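Local coordinates for protein farnesyltransferase, putative (Trypanosoma cruzi, PDB 3WCA) that probably catalyses the magnesium-dependent, NAD(P)H-driven condensation of two farnesyl diphosphate molecules to squalene, the first step from farnesyl diphosphate toward lanosterol, at residues R65-I76 with G101-L111; V151-Y160 with V220-E228. The protein carries 1 engineered substitution. One frame throughout, in Å; residues are numbered along the deposited sequence.

Contact 1: residues R65-I76 with G101-L111; sequences RALDTVEDDMSI and GVGVGRERELL
Thr69 drives its methyl into the 101-111 segment: CG2 meets Leu111 CD1 tip to tip at 3.6 Å and lies 3.7 Å from Gly103 CA, a close approach made possible by the missing side chain at Gly103. The hydroxyl turns back on its own helix, where OG1 and the backbone N of Thr69 take Arg65 O from opposite faces of the carbonyl plane. One turn earlier, Arg65 swings CG anti to its N (chi1 -177°) and bends at chi2, which brings NH2 to Glu107 OE2 at 2.8 Å. The hydrogen bond within this salt bridge is weak; OE2 lies at the guanidinium edge, and the carboxylate plane is turned 83° from the guanidinium. Asp68 OD2, a long 3.9 Å from Arg65 NH1, sits above one guanidinium face and adds charge attraction alone. At the other end Gly103 N points almost straight (178°) at Asp73 OD2, from above the carboxylate plane; Asp73 OD1 accepts from Ser75 N, an Asx turn, and also from Ser75 OG. The Ile76 and Val102 side chains cross at about a right angle, CD1 3.6 Å from Val102 CG1, and Ala66 CB rests 3.6 Å from Leu111 CD2. Of the magnesium ligands Asp68, Glu71 and Asp72, Glu71 points away from the interface, toward helix 126-147, which also covers Leu67; helix 78-84 packs against Val70 and Ile76.

Contact 2: residues V151-Y160 with V220-E228; sequences VETKADYDLY and VFWPREIWE
Glu152 and Arg224 run alongside each other in the same direction, next to a capping box in which Thr153 and Asp156 start helix 154-179. Their carboxylate and guanidinium planes are 17° from coplanar, and Arg224 NE meets Glu152 OE1 at the guanidinium edge in a salt bridge modelled at 2.5 Å, so short that its exact length is doubtful. One backbone bond joins the segments, Glu225 N to Glu152 O at 2.7 Å; the Glu225 side chain returns to accept from Lys154 N, from above the carboxylate plane. Pro223, the N-cap of helix 224-227, lays CD over the centre of the Tyr157 ring as a CH-pi contact, 3.9 Å from the centroid. Tyr157 CG stands anti to N (chi1 -179°), carrying the ring across to the proline. Beyond it the Tyr160 and Phe221 rings are inclined by 26° and displaced, with centroids 5.9 Å apart.

In the next shell, Asp156 OD1 accepts from both Glu152 N and Thr153 N, fixing the turn that presents Glu152, and Arg149 makes a salt bridge to Asp156 OD2. Helices 191-207 and 243-258 back Tyr157. One water donates to Val151 O and Trp222 O and accepts from Trp227 NE1 at 2.6 Å.

How the contacts relate
Both segments of contact 1 precede those of contact 2 in the sequence, and the contact centres lie 25 Å apart, yet they touch at one point: Glu71 OE2 of 65-76 and Tyr160 OH of 151-160 are 3.1 Å apart, a probable hydrogen bond. Because Glu71 also belongs to the magnesium site with Asp68 and Asp72, Tyr160 is a second-shell neighbour, its side chain about 4 Å from the ion. The thiodiphosphate analogue of farnesyl diphosphate is nearer contact 1, with the Arg65 side chain about 4 Å away against about 10 Å for Tyr160. Arg219, just before 220-228, forms a salt bridge with Asp72, a second tie between the two regions.

Contact 1: residues R65-I76 with G101-L111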
loop_
_atom_site.group_PDB
_atom_site.type_symbol
_atom_site.label_atom_id
_atom_site.label_comp_id
_atom_site.label_asym_id
_atom_site.label_seq_id
_atom_site.Cartn_x
_atom_site.Cartn_y
_atom_site.Cartn_z
ATOM N N ARG A 65 8.960 -0.040 7.757
ATOM C CA ARG A 65 9.846 0.469 6.730
ATOM C C ARG A 65 11.219 -0.167 6.901
ATOM O O ARG A 65 11.929 -0.419 5.925
ATOM C CB ARG A 65 9.956 1.981 6.845
ATOM C CG ARG A 65 10.808 2.589 5.774
ATOM C CD ARG A 65 10.271 2.250 4.395
ATOM N NE ARG A 65 11.169 2.766 3.373
ATOM C CZ ARG A 65 10.864 2.860 2.087
ATOM N NH1 ARG A 65 9.669 2.468 1.655
ATOM N NH2 ARG A 65 11.755 3.359 1.239
ATOM N N ALA A 66 11.604 -0.402 8.149
ATOM C CA ALA A 66 12.879 -1.048 8.428
ATOM C C ALA A 66 12.805 -2.473 7.856
ATOM O O ALA A 66 13.712 -2.900 7.139
ATOM C CB ALA A 66 13.131 -1.089 9.937
ATOM N N LEU A 67 11.724 -3.197 8.160
ATOM C CA LEU A 67 11.557 -4.559 7.642
ATOM C C LEU A 67 11.696 -4.565 6.130
ATOM O O LEU A 67 12.415 -5.396 5.553
ATOM C CB LEU A 67 10.171 -5.124 7.959
ATOM C CG LEU A 67 9.802 -5.491 9.388
ATOM C CD1 LEU A 67 8.389 -6.070 9.405
ATOM C CD2 LEU A 67 10.811 -6.486 9.924
ATOM N N ASP A 68 10.976 -3.648 5.493
ATOM C CA ASP A 68 10.989 -3.550 4.048
ATOM C C ASP A 68 12.403 -3.369 3.521
ATOM O O ASP A 68 12.772 -3.941 2.498
ATOM C CB ASP A 68 10.120 -2.382 3.586
ATOM C CG ASP A 68 10.036 -2.296 2.088
ATOM O OD1 ASP A 68 9.430 -3.203 1.483
ATOM O OD2 ASP A 68 10.591 -1.336 1.515
ATOM N N THR A 69 13.190 -2.567 4.227
ATOM C CA THR A 69 14.561 -2.300 3.828
ATOM C C THR A 69 15.407 -3.580 3.834
ATOM O O THR A 69 16.281 -3.759 2.983
ATOM C CB THR A 69 15.186 -1.229 4.748
ATOM O OG1 THR A 69 14.469 -0.001 4.581
ATOM C CG2 THR A 69 16.639 -0.997 4.404
ATOM N N VAL A 70 15.148 -4.475 4.785
ATOM C CA VAL A 70 15.892 -5.730 4.832
ATOM C C VAL A 70 15.411 -6.647 3.696
ATOM O O VAL A 70 16.214 -7.228 2.965
ATOM C CB VAL A 70 15.705 -6.448 6.190
ATOM C CG1 VAL A 70 16.390 -7.815 6.158
ATOM C CG2 VAL A 70 16.288 -5.601 7.310
ATOM N N GLU A 71 14.098 -6.755 3.539
ATOM C CA GLU A 71 13.526 -7.596 2.500
ATOM C C GLU A 71 13.956 -7.194 1.090
ATOM O O GLU A 71 14.183 -8.059 0.236
ATOM C CB GLU A 71 11.998 -7.568 2.580
ATOM C CG GLU A 71 11.306 -8.244 1.401
ATOM C CD GLU A 71 9.840 -7.870 1.286
ATOM O OE1 GLU A 71 9.518 -6.674 1.449
ATOM O OE2 GLU A 71 9.012 -8.765 1.015
ATOM N N ASP A 72 14.075 -5.890 0.847
ATOM C CA ASP A 72 14.436 -5.395 -0.480
ATOM C C ASP A 72 15.913 -5.292 -0.832
ATOM O O ASP A 72 16.250 -5.109 -2.000
ATOM C CB ASP A 72 13.764 -4.038 -0.739
ATOM C CG ASP A 72 12.251 -4.150 -0.844
ATOM O OD1 ASP A 72 11.772 -5.128 -1.458
ATOM O OD2 ASP A 72 11.538 -3.263 -0.323
ATOM N N ASP A 73 16.802 -5.397 0.148
ATOM C CA ASP A 73 18.218 -5.309 -0.170
ATOM C C ASP A 73 18.629 -6.615 -0.841
ATOM O O ASP A 73 18.760 -7.640 -0.180
ATOM C CB ASP A 73 19.062 -5.094 1.084
ATOM C CG ASP A 73 20.504 -4.764 0.749
ATOM O OD1 ASP A 73 20.919 -5.052 -0.392
ATOM O OD2 ASP A 73 21.225 -4.226 1.614
ATOM N N MET A 74 18.832 -6.575 -2.154
ATOM C CA MET A 74 19.204 -7.771 -2.898
ATOM C C MET A 74 20.700 -8.072 -2.902
ATOM O O MET A 74 21.130 -9.087 -3.451
ATOM C CB MET A 74 18.696 -7.664 -4.335
ATOM C CG MET A 74 17.186 -7.477 -4.441
ATOM S SD MET A 74 16.247 -8.851 -3.725
ATOM C CE MET A 74 15.811 -8.172 -2.175
ATOM N N SER A 75 21.499 -7.200 -2.295
ATOM C CA SER A 75 22.936 -7.435 -2.256
ATOM C C SER A 75 23.318 -8.276 -1.038
ATOM O O SER A 75 24.449 -8.758 -0.942
ATOM C CB SER A 75 23.708 -6.107 -2.248
ATOM O OG SER A 75 23.525 -5.406 -1.035
ATOM N N ILE A 76 22.378 -8.456 -0.111
ATOM C CA ILE A 76 22.643 -9.257 1.084
ATOM C C ILE A 76 21.947 -10.612 0.990
ATOM O O ILE A 76 20.817 -10.711 0.499
ATOM C CB ILE A 76 22.188 -8.541 2.382
ATOM C CG1 ILE A 76 20.707 -8.180 2.299
ATOM C CG2 ILE A 76 23.032 -7.293 2.612
ATOM C CD1 ILE A 76 20.177 -7.522 3.554
ATOM N N GLY A 101 25.043 -2.733 7.918
ATOM C CA GLY A 101 25.275 -2.858 6.483
ATOM C C GLY A 101 24.101 -3.228 5.596
ATOM O O GLY A 101 24.208 -4.111 4.743
ATOM N N VAL A 102 22.980 -2.540 5.764
ATOM C CA VAL A 102 21.810 -2.861 4.968
ATOM C C VAL A 102 21.069 -1.627 4.466
ATOM O O VAL A 102 20.912 -0.647 5.190
ATOM C CB VAL A 102 20.847 -3.734 5.789
ATOM C CG1 VAL A 102 19.682 -4.181 4.930
ATOM C CG2 VAL A 102 21.599 -4.931 6.356
ATOM N N GLY A 103 20.632 -1.689 3.213
ATOM C CA GLY A 103 19.888 -0.593 2.620
ATOM C C GLY A 103 20.688 0.488 1.916
ATOM O O GLY A 103 21.912 0.560 2.027
ATOM N N VAL A 104 19.971 1.336 1.189
ATOM C CA VAL A 104 20.568 2.444 0.456
ATOM C C VAL A 104 20.011 3.778 0.963
ATOM O O VAL A 104 18.874 3.848 1.426
ATOM C CB VAL A 104 20.275 2.327 -1.065
ATOM C CG1 VAL A 104 18.772 2.365 -1.315
ATOM C CG2 VAL A 104 20.964 3.452 -1.821
ATOM N N GLY A 105 20.823 4.829 0.884
ATOM C CA GLY A 105 20.384 6.143 1.314
ATOM C C GLY A 105 19.855 6.231 2.731
ATOM O O GLY A 105 20.371 5.580 3.634
ATOM N N ARG A 106 18.818 7.041 2.922
ATOM C CA ARG A 106 18.218 7.242 4.239
ATOM C C ARG A 106 17.732 5.963 4.923
ATOM O O ARG A 106 17.768 5.863 6.148
ATOM C CB ARG A 106 17.071 8.251 4.135
ATOM C CG ARG A 106 17.509 9.627 3.629
ATOM C CD ARG A 106 18.596 10.239 4.517
ATOM N NE ARG A 106 18.089 10.665 5.820
ATOM C CZ ARG A 106 17.521 11.846 6.056
ATOM N NH1 ARG A 106 17.388 12.729 5.072
ATOM N NH2 ARG A 106 17.084 12.144 7.273
ATOM N N GLU A 107 17.265 4.995 4.143
ATOM C CA GLU A 107 16.802 3.735 4.707
ATOM C C GLU A 107 17.944 3.143 5.524
ATOM O O GLU A 107 17.753 2.675 6.646
ATOM C CB GLU A 107 16.405 2.772 3.587
ATOM C CG GLU A 107 15.099 3.128 2.898
ATOM C CD GLU A 107 14.927 2.423 1.567
ATOM O OE1 GLU A 107 15.268 1.222 1.480
ATOM O OE2 GLU A 107 14.442 3.068 0.610
ATOM N N ARG A 108 19.138 3.183 4.946
ATOM C CA ARG A 108 20.339 2.674 5.589
ATOM C C ARG A 108 20.474 3.378 6.942
ATOM O O ARG A 108 20.707 2.745 7.974
ATOM C CB ARG A 108 21.541 2.979 4.689
ATOM C CG ARG A 108 22.829 2.238 4.993
ATOM C CD ARG A 108 23.923 2.713 4.040
ATOM N NE ARG A 108 25.229 2.117 4.311
ATOM C CZ ARG A 108 25.539 0.843 4.085
ATOM N NH1 ARG A 108 24.634 0.015 3.579
ATOM N NH2 ARG A 108 26.758 0.397 4.361
ATOM N N GLU A 109 20.299 4.695 6.924
ATOM C CA GLU A 109 20.394 5.511 8.131
ATOM C C GLU A 109 19.323 5.130 9.157
ATOM O O GLU A 109 19.568 5.172 10.363
ATOM C CB GLU A 109 20.246 6.985 7.760
ATOM C CG GLU A 109 20.601 7.965 8.865
ATOM C CD GLU A 109 20.283 9.396 8.466
ATOM O OE1 GLU A 109 20.405 9.714 7.265
ATOM O OE2 GLU A 109 19.917 10.203 9.347
ATOM N N LEU A 110 18.137 4.769 8.673
ATOM C CA LEU A 110 17.038 4.382 9.556
ATOM C C LEU A 110 17.461 3.201 10.423
ATOM O O LEU A 110 17.229 3.180 11.634
ATOM C CB LEU A 110 15.804 3.999 8.734
ATOM C CG LEU A 110 14.615 3.389 9.483
ATOM C CD1 LEU A 110 14.102 4.339 10.544
ATOM C CD2 LEU A 110 13.511 3.067 8.481
ATOM N N LEU A 111 18.093 2.219 9.799
ATOM C CA LEU A 111 18.537 1.052 10.532
ATOM C C LEU A 111 19.745 1.321 11.430
ATOM O O LEU A 111 19.783 0.842 12.555
ATOM C CB LEU A 111 18.830 -0.089 9.558
ATOM C CG LEU A 111 17.567 -0.641 8.891
ATOM C CD1 LEU A 111 17.949 -1.561 7.747
ATOM C CD2 LEU A 111 16.727 -1.383 9.920
#

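Contact 2: residues V151-Y160 with V220-E228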
loop_
_atom_site.group_PDB
_atom_site.type_symbol
_atom_site.label_atom_id
_atom_site.label_comp_id
_atom_site.label_asym_id
_atom_site.label_seq_id
_atom_site.Cartn_x
_atom_site.Cartn_y
_atom_site.Cartn_z
ATOM N N VAL A 151 5.514 -15.375 -6.841
ATOM C CA VAL A 151 4.087 -15.119 -6.752
ATOM C C VAL A 151 3.526 -15.745 -8.016
ATOM O O VAL A 151 3.507 -15.125 -9.080
ATOM C CB VAL A 151 3.769 -13.607 -6.747
ATOM C CG1 VAL A 151 2.264 -13.395 -6.625
ATOM C CG2 VAL A 151 4.491 -12.926 -5.601
ATOM N N GLU A 152 3.082 -16.988 -7.906
ATOM C CA GLU A 152 2.557 -17.682 -9.068
ATOM C C GLU A 152 1.055 -17.502 -9.266
ATOM O O GLU A 152 0.596 -17.181 -10.363
ATOM C CB GLU A 152 2.885 -19.177 -8.968
ATOM C CG GLU A 152 4.381 -19.503 -8.882
ATOM C CD GLU A 152 5.172 -19.017 -10.095
ATOM O OE1 GLU A 152 4.698 -19.205 -11.236
ATOM O OE2 GLU A 152 6.276 -18.458 -9.909
ATOM N N THR A 153 0.295 -17.703 -8.197
ATOM C CA THR A 153 -1.158 -17.613 -8.259
ATOM C C THR A 153 -1.749 -16.287 -7.785
ATOM O O THR A 153 -1.058 -15.462 -7.190
ATOM C CB THR A 153 -1.794 -18.715 -7.401
ATOM O OG1 THR A 153 -1.420 -18.503 -6.032
ATOM C CG2 THR A 153 -1.315 -20.118 -7.860
ATOM N N LYS A 154 -3.042 -16.116 -8.047
ATOM C CA LYS A 154 -3.774 -14.931 -7.640
ATOM C C LYS A 154 -3.865 -14.990 -6.126
ATOM O O LYS A 154 -3.874 -13.960 -5.452
ATOM C CB LYS A 154 -5.173 -14.938 -8.253
ATOM C CG LYS A 154 -5.141 -14.971 -9.763
ATOM C CD LYS A 154 -6.533 -14.980 -10.375
ATOM C CE LYS A 154 -7.251 -13.657 -10.208
ATOM N NZ LYS A 154 -8.510 -13.656 -11.020
ATOM N N ALA A 155 -3.934 -16.211 -5.605
ATOM C CA ALA A 155 -3.987 -16.448 -4.167
ATOM C C ALA A 155 -2.670 -15.960 -3.581
ATOM O O ALA A 155 -2.651 -15.313 -2.534
ATOM C CB ALA A 155 -4.167 -17.945 -3.885
ATOM N N ASP A 156 -1.570 -16.288 -4.257
ATOM C CA ASP A 156 -0.243 -15.854 -3.829
ATOM C C ASP A 156 -0.213 -14.318 -3.839
ATOM O O ASP A 156 0.225 -13.694 -2.878
ATOM C CB ASP A 156 0.846 -16.356 -4.794
ATOM C CG ASP A 156 1.130 -17.854 -4.671
ATOM O OD1 ASP A 156 1.766 -18.388 -5.606
ATOM O OD2 ASP A 156 0.748 -18.492 -3.664
ATOM N N TYR A 157 -0.668 -13.728 -4.944
ATOM C CA TYR A 157 -0.701 -12.273 -5.121
ATOM C C TYR A 157 -1.434 -11.636 -3.935
ATOM O O TYR A 157 -0.884 -10.783 -3.246
ATOM C CB TYR A 157 -1.402 -11.950 -6.448
ATOM C CG TYR A 157 -1.518 -10.480 -6.845
ATOM C CD1 TYR A 157 -0.443 -9.590 -6.702
ATOM C CD2 TYR A 157 -2.675 -10.011 -7.469
ATOM C CE1 TYR A 157 -0.524 -8.271 -7.187
ATOM C CE2 TYR A 157 -2.766 -8.701 -7.951
ATOM C CZ TYR A 157 -1.689 -7.839 -7.814
ATOM O OH TYR A 157 -1.787 -6.559 -8.334
ATOM N N ASP A 158 -2.667 -12.076 -3.697
ATOM C CA ASP A 158 -3.476 -11.584 -2.588
ATOM C C ASP A 158 -2.831 -11.770 -1.221
ATOM O O ASP A 158 -2.857 -10.861 -0.390
ATOM C CB ASP A 158 -4.837 -12.271 -2.589
ATOM C CG ASP A 158 -5.791 -11.650 -3.578
ATOM O OD1 ASP A 158 -5.320 -11.063 -4.566
ATOM O OD2 ASP A 158 -7.011 -11.753 -3.373
ATOM N N LEU A 159 -2.253 -12.942 -0.974
ATOM C CA LEU A 159 -1.639 -13.189 0.324
ATOM C C LEU A 159 -0.413 -12.313 0.537
ATOM O O LEU A 159 -0.210 -11.781 1.630
ATOM C CB LEU A 159 -1.279 -14.674 0.489
ATOM C CG LEU A 159 -0.692 -15.097 1.847
ATOM C CD1 LEU A 159 -1.712 -14.835 2.966
ATOM C CD2 LEU A 159 -0.289 -16.595 1.800
ATOM N N TYR A 160 0.405 -12.155 -0.498
ATOM C CA TYR A 160 1.592 -11.314 -0.371
ATOM C C TYR A 160 1.178 -9.857 -0.097
ATOM O O TYR A 160 1.826 -9.162 0.688
ATOM C CB TYR A 160 2.464 -11.376 -1.634
ATOM C CG TYR A 160 3.684 -10.482 -1.552
ATOM C CD1 TYR A 160 4.805 -10.862 -0.812
ATOM C CD2 TYR A 160 3.695 -9.224 -2.164
ATOM C CE1 TYR A 160 5.906 -10.008 -0.678
ATOM C CE2 TYR A 160 4.786 -8.362 -2.038
ATOM C CZ TYR A 160 5.887 -8.758 -1.292
ATOM O OH TYR A 160 6.960 -7.905 -1.148
ATOM N N VAL A 220 9.346 -8.806 -9.797
ATOM C CA VAL A 220 8.067 -9.136 -10.413
ATOM C C VAL A 220 7.009 -9.472 -9.376
ATOM O O VAL A 220 7.236 -10.297 -8.484
ATOM C CB VAL A 220 8.200 -10.331 -11.381
ATOM C CG1 VAL A 220 6.818 -10.799 -11.816
ATOM C CG2 VAL A 220 9.020 -9.931 -12.589
ATOM N N PHE A 221 5.847 -8.840 -9.511
ATOM C CA PHE A 221 4.746 -9.053 -8.586
ATOM C C PHE A 221 3.484 -9.527 -9.287
ATOM O O PHE A 221 2.683 -10.245 -8.700
ATOM C CB PHE A 221 4.470 -7.763 -7.813
ATOM C CG PHE A 221 5.638 -7.299 -6.991
ATOM C CD1 PHE A 221 5.955 -7.932 -5.791
ATOM C CD2 PHE A 221 6.451 -6.259 -7.439
ATOM C CE1 PHE A 221 7.075 -7.535 -5.043
ATOM C CE2 PHE A 221 7.572 -5.855 -6.703
ATOM C CZ PHE A 221 7.885 -6.498 -5.499
ATOM N N TRP A 222 3.295 -9.123 -10.536
ATOM C CA TRP A 222 2.114 -9.556 -11.269
ATOM C C TRP A 222 2.109 -11.092 -11.201
ATOM O O TRP A 222 3.127 -11.737 -11.471
ATOM C CB TRP A 222 2.193 -9.059 -12.718
ATOM C CG TRP A 222 2.024 -7.566 -12.868
ATOM C CD1 TRP A 222 2.272 -6.605 -11.921
ATOM C CD2 TRP A 222 1.586 -6.866 -14.041
ATOM N NE1 TRP A 222 2.015 -5.351 -12.434
ATOM C CE2 TRP A 222 1.594 -5.483 -13.734
ATOM C CE3 TRP A 222 1.190 -7.272 -15.327
ATOM C CZ2 TRP A 222 1.218 -4.502 -14.665
ATOM C CZ3 TRP A 222 0.817 -6.298 -16.253
ATOM C CH2 TRP A 222 0.835 -4.927 -15.914
ATOM N N PRO A 223 0.969 -11.694 -10.824
ATOM C CA PRO A 223 0.861 -13.155 -10.719
ATOM C C PRO A 223 0.843 -13.899 -12.054
ATOM O O PRO A 223 0.131 -13.517 -12.988
ATOM C CB PRO A 223 -0.435 -13.340 -9.945
ATOM C CG PRO A 223 -1.271 -12.227 -10.486
ATOM C CD PRO A 223 -0.310 -11.058 -10.464
ATOM N N ARG A 224 1.631 -14.966 -12.137
ATOM C CA ARG A 224 1.685 -15.772 -13.351
ATOM C C ARG A 224 0.268 -16.184 -13.754
ATOM O O ARG A 224 -0.097 -16.130 -14.925
ATOM C CB ARG A 224 2.542 -17.020 -13.110
ATOM C CG ARG A 224 2.542 -18.025 -14.259
ATOM C CD ARG A 224 3.314 -19.282 -13.885
ATOM N NE ARG A 224 4.739 -19.010 -13.758
ATOM C CZ ARG A 224 5.572 -18.897 -14.785
ATOM N NH1 ARG A 224 5.118 -19.045 -16.023
ATOM N NH2 ARG A 224 6.853 -18.619 -14.575
ATOM N N GLU A 225 -0.536 -16.583 -12.776
ATOM C CA GLU A 225 -1.897 -16.999 -13.063
ATOM C C GLU A 225 -2.606 -15.990 -13.956
ATOM O O GLU A 225 -3.464 -16.361 -14.752
ATOM C CB GLU A 225 -2.699 -17.189 -11.770
ATOM C CG GLU A 225 -4.028 -17.899 -12.002
ATOM C CD GLU A 225 -4.888 -18.007 -10.754
ATOM O OE1 GLU A 225 -4.328 -18.160 -9.650
ATOM O OE2 GLU A 225 -6.131 -17.958 -10.879
ATOM N N ILE A 226 -2.249 -14.716 -13.840
ATOM C CA ILE A 226 -2.889 -13.702 -14.666
ATOM C C ILE A 226 -2.120 -13.405 -15.956
ATOM O O ILE A 226 -2.716 -13.363 -17.039
ATOM C CB ILE A 226 -3.117 -12.375 -13.867
ATOM C CG1 ILE A 226 -4.186 -12.604 -12.798
ATOM C CG2 ILE A 226 -3.539 -11.243 -14.807
ATOM C CD1 ILE A 226 -4.557 -11.361 -11.993
ATOM N N TRP A 227 -0.808 -13.217 -15.873
ATOM C CA TRP A 227 -0.079 -12.904 -17.090
ATOM C C TRP A 227 0.176 -14.045 -18.081
ATOM O O TRP A 227 0.390 -13.786 -19.270
ATOM C CB TRP A 227 1.247 -12.186 -16.781
ATOM C CG TRP A 227 2.254 -12.898 -15.912
ATOM C CD1 TRP A 227 2.541 -12.624 -14.604
ATOM C CD2 TRP A 227 3.203 -13.890 -16.327
ATOM N NE1 TRP A 227 3.611 -13.370 -14.184
ATOM C CE2 TRP A 227 4.037 -14.159 -15.221
ATOM C CE3 TRP A 227 3.430 -14.577 -17.528
ATOM C CZ2 TRP A 227 5.090 -15.086 -15.280
ATOM C CZ3 TRP A 227 4.477 -15.499 -17.586
ATOM C CH2 TRP A 227 5.292 -15.744 -16.466
ATOM N N GLU A 228 0.135 -15.295 -17.625
ATOM C CA GLU A 228 0.399 -16.409 -18.540
ATOM C C GLU A 228 -0.687 -16.598 -19.602
ATOM O O GLU A 228 -0.552 -17.426 -20.507
ATOM C CB GLU A 228 0.622 -17.708 -17.758
ATOM C CG GLU A 228 -0.622 -18.380 -17.201
ATOM C CD GLU A 228 -0.271 -19.642 -16.426
ATOM O OE1 GLU A 228 0.713 -20.316 -16.806
ATOM O OE2 GLU A 228 -0.973 -19.969 -15.448
HETATM O O HOH W 1 4.415 -14.288 -11.847
HETATM O O HOH W 2 7.061 -13.021 -8.706
HETATM O O HOH W 3 -5.379 -18.399 -7.322
#